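Local coordinates for protein kappa-carrageenase (Pseudoalteromonas carrageenovora, PDB 5OCQ) that cuts kappa-carrageenan internally, hydrolysing beta-1,4 linkages between D-galactose 4-sulfate and 3,6-anhydro-D-galactose through its GH16 catalytic domain, at residues Ser116-Met121 and Thr230-Leu235; Glu139-Asp144 and Asp157-Val162. The protein carries 1 engineered substitution. All coordinates share one frame; numbering follows the deposited sequence. Where two conformers were deposited one is given.

Contact 1: residues Ser116-Met121 and Thr230-Leu235. With G4S (4-O-sulfo-beta-D-galactopyranose), chain C.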
loop_
_atom_site.group_PDB
_atom_site.type_symbol
_atom_site.label_atom_id
_atom_site.label_comp_id
_atom_site.label_asym_id
_atom_site.label_seq_id
_atom_site.Cartn_x
_atom_site.Cartn_y
_atom_site.Cartn_z
ATOM N N SER A 116 6.554 2.630 -7.518
ATOM C CA SER A 116 5.146 2.403 -7.376
ATOM C C SER A 116 4.567 3.069 -6.136
ATOM O O SER A 116 4.725 2.536 -5.008
ATOM C CB SER A 116 4.892 0.909 -7.372
ATOM O OG SER A 116 3.512 0.591 -7.150
ATOM N N PRO A 117 3.908 4.229 -6.285
ATOM C CA PRO A 117 3.096 4.811 -5.209
ATOM C C PRO A 117 1.967 3.852 -4.810
ATOM O O PRO A 117 1.345 3.209 -5.672
ATOM C CB PRO A 117 2.483 6.039 -5.840
ATOM C CG PRO A 117 3.391 6.360 -6.991
ATOM C CD PRO A 117 3.863 5.045 -7.511
ATOM N N ALA A 118 1.773 3.684 -3.506
ATOM C CA ALA A 118 0.697 2.781 -3.062
ATOM C C ALA A 118 -0.042 3.311 -1.881
ATOM O O ALA A 118 0.490 4.040 -1.012
ATOM C CB ALA A 118 1.337 1.525 -2.657
ATOM N N PHE A 119 -1.329 2.905 -1.778
ATOM C CA PHE A 119 -2.182 3.275 -0.645
ATOM C C PHE A 119 -2.843 1.960 -0.262
ATOM O O PHE A 119 -3.394 1.273 -1.145
ATOM C CB PHE A 119 -3.235 4.336 -1.087
ATOM C CG PHE A 119 -4.314 4.691 -0.081
ATOM C CD1 PHE A 119 -4.025 4.861 1.315
ATOM C CD2 PHE A 119 -5.607 5.023 -0.513
ATOM C CE1 PHE A 119 -5.023 5.267 2.152
ATOM C CE2 PHE A 119 -6.619 5.374 0.371
ATOM C CZ PHE A 119 -6.336 5.532 1.721
ATOM N N TRP A 120 -2.618 1.482 0.943
ATOM C CA TRP A 120 -2.856 0.085 1.321
ATOM C C TRP A 120 -2.961 -0.054 2.828
ATOM O O TRP A 120 -2.779 0.957 3.548
ATOM C CB TRP A 120 -1.832 -0.886 0.749
ATOM C CG TRP A 120 -0.398 -0.604 1.165
ATOM C CD1 TRP A 120 0.316 0.524 0.877
ATOM C CD2 TRP A 120 0.484 -1.479 1.880
ATOM N NE1 TRP A 120 1.627 0.421 1.380
ATOM C CE2 TRP A 120 1.738 -0.782 2.029
ATOM C CE3 TRP A 120 0.358 -2.750 2.452
ATOM C CZ2 TRP A 120 2.830 -1.389 2.673
ATOM C CZ3 TRP A 120 1.446 -3.350 3.036
ATOM C CH2 TRP A 120 2.650 -2.650 3.176
ATOM N N MET A 121 -3.383 -1.229 3.290
ATOM C CA MET A 121 -3.494 -1.448 4.750
ATOM C C MET A 121 -3.114 -2.911 5.014
ATOM O O MET A 121 -3.399 -3.807 4.183
ATOM C CB MET A 121 -4.879 -1.085 5.314
ATOM C CG MET A 121 -5.984 -1.938 4.762
ATOM S SD MET A 121 -7.633 -1.300 5.213
ATOM C CE MET A 121 -7.838 -0.160 3.889
ATOM N N THR A 230 -1.686 2.735 5.269
ATOM C CA THR A 230 -0.328 3.047 4.860
ATOM C C THR A 230 -0.330 3.787 3.523
ATOM O O THR A 230 -0.982 3.354 2.539
ATOM C CB THR A 230 0.491 1.716 4.817
ATOM O OG1 THR A 230 0.403 1.062 6.079
ATOM C CG2 THR A 230 2.011 1.931 4.520
ATOM N N LEU A 231 0.570 4.759 3.408
ATOM C CA LEU A 231 0.925 5.396 2.145
ATOM C C LEU A 231 2.434 5.182 1.969
ATOM O O LEU A 231 3.218 5.403 2.922
ATOM C CB LEU A 231 0.681 6.939 2.186
ATOM C CG LEU A 231 -0.806 7.333 2.208
ATOM C CD1 LEU A 231 -1.007 8.718 2.919
ATOM C CD2 LEU A 231 -1.418 7.318 0.839
ATOM N N SER A 232 2.880 4.722 0.803
ATOM C CA SER A 232 4.310 4.456 0.662
ATOM C C SER A 232 4.712 4.433 -0.828
ATOM O O SER A 232 3.817 4.296 -1.682
ATOM C CB SER A 232 4.614 3.088 1.322
ATOM O OG SER A 232 4.015 1.977 0.614
ATOM N N GLN A 233 6.032 4.502 -1.111
ATOM C CA GLN A 233 6.520 4.432 -2.505
ATOM C C GLN A 233 7.538 3.295 -2.542
ATOM O O GLN A 233 8.572 3.358 -1.831
ATOM C CB GLN A 233 7.051 5.808 -3.023
ATOM C CG GLN A 233 7.420 5.701 -4.518
ATOM C CD GLN A 233 7.511 7.078 -5.071
ATOM O OE1 GLN A 233 6.500 7.703 -5.388
ATOM N NE2 GLN A 233 8.679 7.621 -5.048
ATOM N N GLY A 234 7.260 2.251 -3.335
ATOM C CA GLY A 234 8.163 1.167 -3.489
ATOM C C GLY A 234 8.903 1.094 -4.812
ATOM O O GLY A 234 8.594 1.831 -5.718
ATOM N N LEU A 235 9.981 0.299 -4.840
ATOM C CA LEU A 235 10.799 0.116 -6.058
ATOM C C LEU A 235 10.190 -1.045 -6.871
ATOM O O LEU A 235 9.636 -1.994 -6.353
ATOM C CB LEU A 235 12.246 -0.140 -5.707
ATOM C CG LEU A 235 13.463 0.292 -6.471
ATOM C CD1 LEU A 235 13.667 1.793 -6.534
ATOM C CD2 LEU A 235 14.674 -0.442 -5.864
HETATM C C1 G4S C . 1.673 -5.852 -1.882
HETATM C C2 G4S C . 2.754 -6.370 -0.944
HETATM C C3 G4S C . 3.075 -5.417 0.228
HETATM C C4 G4S C . 3.246 -3.997 -0.353
HETATM C C5 G4S C . 1.984 -3.597 -1.143
HETATM C C6 G4S C . 1.900 -2.170 -1.606
HETATM O O1 G4S C . 1.767 -6.618 -3.119
HETATM O O2 G4S C . 2.284 -7.621 -0.316
HETATM O O4 G4S C . 4.322 -4.113 -1.308
HETATM O O5 G4S C . 1.902 -4.471 -2.303
HETATM O O6 G4S C . 2.744 -1.919 -2.746
HETATM S S G4S C . 5.815 -3.396 -1.141
HETATM O O7 G4S C . 5.665 -2.227 -0.234
HETATM O O8 G4S C . 6.695 -4.490 -0.577
HETATM O O9 G4S C . 6.102 -2.960 -2.521
#
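The indole of Trp120 lies between sugar and protein: one face carries the sulfated galactose, whose C4 is 3.8 Å from Trp120 CH2, and the opposite face rests on Thr230, whose CB stands 4.0 Å from the centroid of the five-membered ring in a CH-pi contact. A broad, flat aromatic suits a pyranose floor. Its NE1 donates to Ser232 OG (3.0 Å, 159° at the hydrogen), which, with the packing on both faces, helps to hold the ring's rotation. Trp120 reaches this place with CG between its backbone N and carbonyl carbon (chi1 59°), turning the indole over Thr230. With an alanine here the sugar is likely to lose its aromatic platform, and Ser232 OG its indole donor. Small Ala118, also beneath the sugar, leaves room for its O6, while Gly234 avoids a side chain that the sulfate oxygen O9 would crowd. Behind these residues, six backbone bonds join the antiparallel strands. On the other side, Phe119 CD1 meets Leu231 CD2 at 3.6 Å, and both residues pack on strands 100-107 and 260-272. Strand 77-97 flanks 230-235, and strands 135-141 and 143-144 flank 116-121, within the GH16 jelly roll.

Contact 2: residues Glu139-Asp144 and Asp157-Val162. Engineered in segment 139-144: Asp144 (natural residue Glu). With G4S (4-O-sulfo-beta-D-galactopyranose), chain C.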
loop_
_atom_site.group_PDB
_atom_site.type_symbol
_atom_site.label_atom_id
_atom_site.label_comp_id
_atom_site.label_asym_id
_atom_site.label_seq_id
_atom_site.Cartn_x
_atom_site.Cartn_y
_atom_site.Cartn_z
ATOM N N GLU A 139 -4.265 -8.157 4.027
ATOM C CA GLU A 139 -3.809 -6.955 3.315
ATOM C C GLU A 139 -4.781 -6.518 2.265
ATOM O O GLU A 139 -5.162 -7.297 1.423
ATOM C CB GLU A 139 -2.379 -7.148 2.740
ATOM C CG GLU A 139 -1.875 -6.044 1.926
ATOM C CD GLU A 139 -0.565 -6.285 1.238
ATOM O OE1 GLU A 139 0.212 -7.205 1.637
ATOM O OE2 GLU A 139 -0.281 -5.457 0.321
ATOM N N ILE A 140 -5.225 -5.263 2.297
ATOM C CA ILE A 140 -6.041 -4.652 1.257
ATOM C C ILE A 140 -5.231 -3.557 0.560
ATOM O O ILE A 140 -4.824 -2.589 1.292
ATOM C CB ILE A 140 -7.383 -4.081 1.817
ATOM C CG1 ILE A 140 -8.202 -5.150 2.572
ATOM C CG2 ILE A 140 -8.182 -3.385 0.666
ATOM C CD1 ILE A 140 -9.473 -4.688 3.243
ATOM N N ASP A 141 -5.002 -3.652 -0.748
ATOM C CA ASP A 141 -4.317 -2.604 -1.483
ATOM C C ASP A 141 -5.383 -1.724 -2.115
ATOM O O ASP A 141 -6.148 -2.168 -3.036
ATOM C CB ASP A 141 -3.411 -3.168 -2.538
ATOM C CG ASP A 141 -2.256 -3.991 -1.976
ATOM O OD1 ASP A 141 -2.028 -3.997 -0.702
ATOM O OD2 ASP A 141 -1.499 -4.650 -2.762
ATOM N N VAL A 142 -5.517 -0.488 -1.675
ATOM C CA VAL A 142 -6.491 0.451 -2.276
ATOM C C VAL A 142 -6.086 0.730 -3.710
ATOM O O VAL A 142 -6.926 0.732 -4.642
ATOM C CB VAL A 142 -6.653 1.762 -1.515
ATOM C CG1 VAL A 142 -7.818 2.638 -2.071
ATOM C CG2 VAL A 142 -6.818 1.497 -0.046
ATOM N N VAL A 143 -4.789 1.011 -3.951
ATOM C CA VAL A 143 -4.217 1.212 -5.320
ATOM C C VAL A 143 -2.753 0.973 -5.298
ATOM O O VAL A 143 -2.084 1.393 -4.301
ATOM C CB VAL A 143 -4.516 2.522 -5.964
ATOM C CG1 VAL A 143 -3.864 3.756 -5.214
ATOM C CG2 VAL A 143 -4.116 2.576 -7.426
ATOM N N ASP A 144 -2.225 0.232 -6.293
ATOM C CA ASP A 144 -0.801 0.333 -6.665
ATOM C C ASP A 144 -0.649 0.969 -8.014
ATOM O O ASP A 144 -1.237 0.452 -8.996
ATOM C CB ASP A 144 -0.121 -1.038 -6.746
ATOM C CG ASP A 144 0.318 -1.635 -5.361
ATOM O OD1 ASP A 144 1.536 -1.340 -4.924
ATOM O OD2 ASP A 144 -0.436 -2.524 -4.944
ATOM N N ASP A 157 -5.720 -4.744 -5.410
ATOM C CA ASP A 157 -5.555 -6.144 -5.059
ATOM C C ASP A 157 -5.744 -6.511 -3.587
ATOM O O ASP A 157 -5.753 -5.654 -2.675
ATOM C CB ASP A 157 -4.180 -6.607 -5.470
ATOM C CG ASP A 157 -3.974 -6.640 -7.040
ATOM O OD1 ASP A 157 -5.029 -6.832 -7.722
ATOM O OD2 ASP A 157 -2.808 -6.424 -7.521
ATOM N N LEU A 158 -5.820 -7.827 -3.318
ATOM C CA LEU A 158 -5.896 -8.368 -1.991
ATOM C C LEU A 158 -4.852 -9.410 -1.758
ATOM O O LEU A 158 -4.507 -10.121 -2.692
ATOM C CB LEU A 158 -7.317 -9.017 -1.755
ATOM C CG LEU A 158 -8.544 -8.147 -1.913
ATOM C CD1 LEU A 158 -9.853 -8.959 -1.791
ATOM C CD2 LEU A 158 -8.527 -7.132 -0.797
ATOM N N HIS A 159 -4.311 -9.480 -0.540
ATOM C CA HIS A 159 -3.297 -10.457 -0.104
ATOM C C HIS A 159 -3.631 -11.030 1.207
ATOM O O HIS A 159 -4.214 -10.365 2.088
ATOM C CB HIS A 159 -1.859 -9.864 -0.127
ATOM C CG HIS A 159 -1.486 -9.159 -1.371
ATOM N ND1 HIS A 159 -1.940 -7.933 -1.766
ATOM C CD2 HIS A 159 -0.749 -9.607 -2.392
ATOM C CE1 HIS A 159 -1.374 -7.580 -2.913
ATOM N NE2 HIS A 159 -0.616 -8.588 -3.293
ATOM N N ASN A 160 -3.313 -12.338 1.422
ATOM C CA ASN A 160 -3.607 -12.938 2.725
ATOM C C ASN A 160 -2.809 -14.229 2.899
ATOM O O ASN A 160 -2.355 -14.772 1.892
ATOM C CB ASN A 160 -5.114 -13.211 2.914
ATOM C CG ASN A 160 -5.705 -14.127 1.762
ATOM O OD1 ASN A 160 -5.854 -13.728 0.617
ATOM N ND2 ASN A 160 -6.061 -15.322 2.140
ATOM N N ILE A 161 -2.672 -14.657 4.127
ATOM C CA ILE A 161 -2.214 -16.025 4.402
ATOM C C ILE A 161 -3.370 -16.753 5.074
ATOM O O ILE A 161 -3.873 -16.300 6.095
ATOM C CB ILE A 161 -0.991 -15.987 5.277
ATOM C CG1 ILE A 161 0.188 -15.243 4.634
ATOM C CG2 ILE A 161 -0.593 -17.427 5.700
ATOM C CD1 ILE A 161 1.323 -14.979 5.609
ATOM N N VAL A 162 -3.746 -17.956 4.599
ATOM C CA VAL A 162 -4.831 -18.677 5.238
ATOM C C VAL A 162 -4.405 -20.186 5.280
ATOM O O VAL A 162 -3.665 -20.616 4.422
ATOM C CB VAL A 162 -6.146 -18.533 4.466
ATOM C CG1 VAL A 162 -6.024 -19.021 3.023
ATOM C CG2 VAL A 162 -7.324 -19.183 5.190
HETATM C C1 G4S C . 1.673 -5.852 -1.882
HETATM C C2 G4S C . 2.754 -6.370 -0.944
HETATM C C3 G4S C . 3.075 -5.417 0.228
HETATM C C4 G4S C . 3.246 -3.997 -0.353
HETATM C C5 G4S C . 1.984 -3.597 -1.143
HETATM C C6 G4S C . 1.900 -2.170 -1.606
HETATM O O1 G4S C . 1.767 -6.618 -3.119
HETATM O O2 G4S C . 2.284 -7.621 -0.316
HETATM O O4 G4S C . 4.322 -4.113 -1.308
HETATM O O5 G4S C . 1.902 -4.471 -2.303
HETATM O O6 G4S C . 2.744 -1.919 -2.746
HETATM S S G4S C . 5.815 -3.396 -1.141
HETATM O O7 G4S C . 5.665 -2.227 -0.234
HETATM O O8 G4S C . 6.695 -4.490 -0.577
HETATM O O9 G4S C . 6.102 -2.960 -2.521
HETATM O O HOH W 1 -0.615 -6.018 -5.833
HETATM O O HOH W 2 -2.907 -3.221 -5.675
#
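His159 lays its imidazole alongside the carboxylate of Glu139, the two planes 26° apart, in the catalytic cleft of the GH16 beta jelly roll. The strands beneath are antiparallel, and Glu139 and His159 form a hydrogen-bonded pair: Glu139 N donates to His159 O at 2.9 Å, and His159 N returns a nearly straight bond to Glu139 O (174°). Both side chains therefore rise from the same face toward the galactose. Glu139, the nucleophile, is extended, with CG anti to its backbone N (chi1 176°), a reach that carries OE2 to within 3.0 Å of the sugar's anomeric C1. Its other oxygen, OE1, is hydrogen-bonded to Tyr137 and lies close to the sugar O2. Asp141, two residues on, also reaches the cleft and brings OD1 to 2.5 Å from Glu139 OE2. This spacing along the strand sets the two acids side by side, as in the family's E-x-D-x-x-E signature.

The third acid is the engineered Asp144, natively glutamate and the proton donor. The chain turns a corner at Val142, and Val142 and Val143 form a classic beta bulge opposite Phe119, consistent with the return of Asp144 to the cleft. The shorter aspartate takes a hydrogen bond from the sugar O6 and a salt bridge from Arg236. Away from the cleft, Ile140 and Leu158 lie side by side on the apolar face, branched chains suited to a dry interior. Asp157, held by His181, receives a bond from the backbone N of Asp141 through its carbonyl O. Its own N donates to a water, and that water donates a hydrogen bond to Asp144 OD2 at 2.7 Å.

Strand 116-121 joins the two contacts: 230-235 borders one edge and 139-144 the other, where Met121 N meets Ile140 O at 2.8 Å and Phe119 N meets Val143 O at 3.0 Å, probably as hydrogen bonds. The contact centres lie about 12 Å apart, yet both touch the same galactose. Contact 1 supplies the aromatic platform, contact 2 the catalytic acids around the anomeric carbon. They meet where Trp120 CB packs against Asp141 OD1 at 3.4 Å, so the root of the Trp120 side chain borders the acid row. Arg236, important for substrate recognition, directly follows 230-235, touches Ser116 and bonds the sugar, tying contact 1 to the ligand that contact 2 also holds.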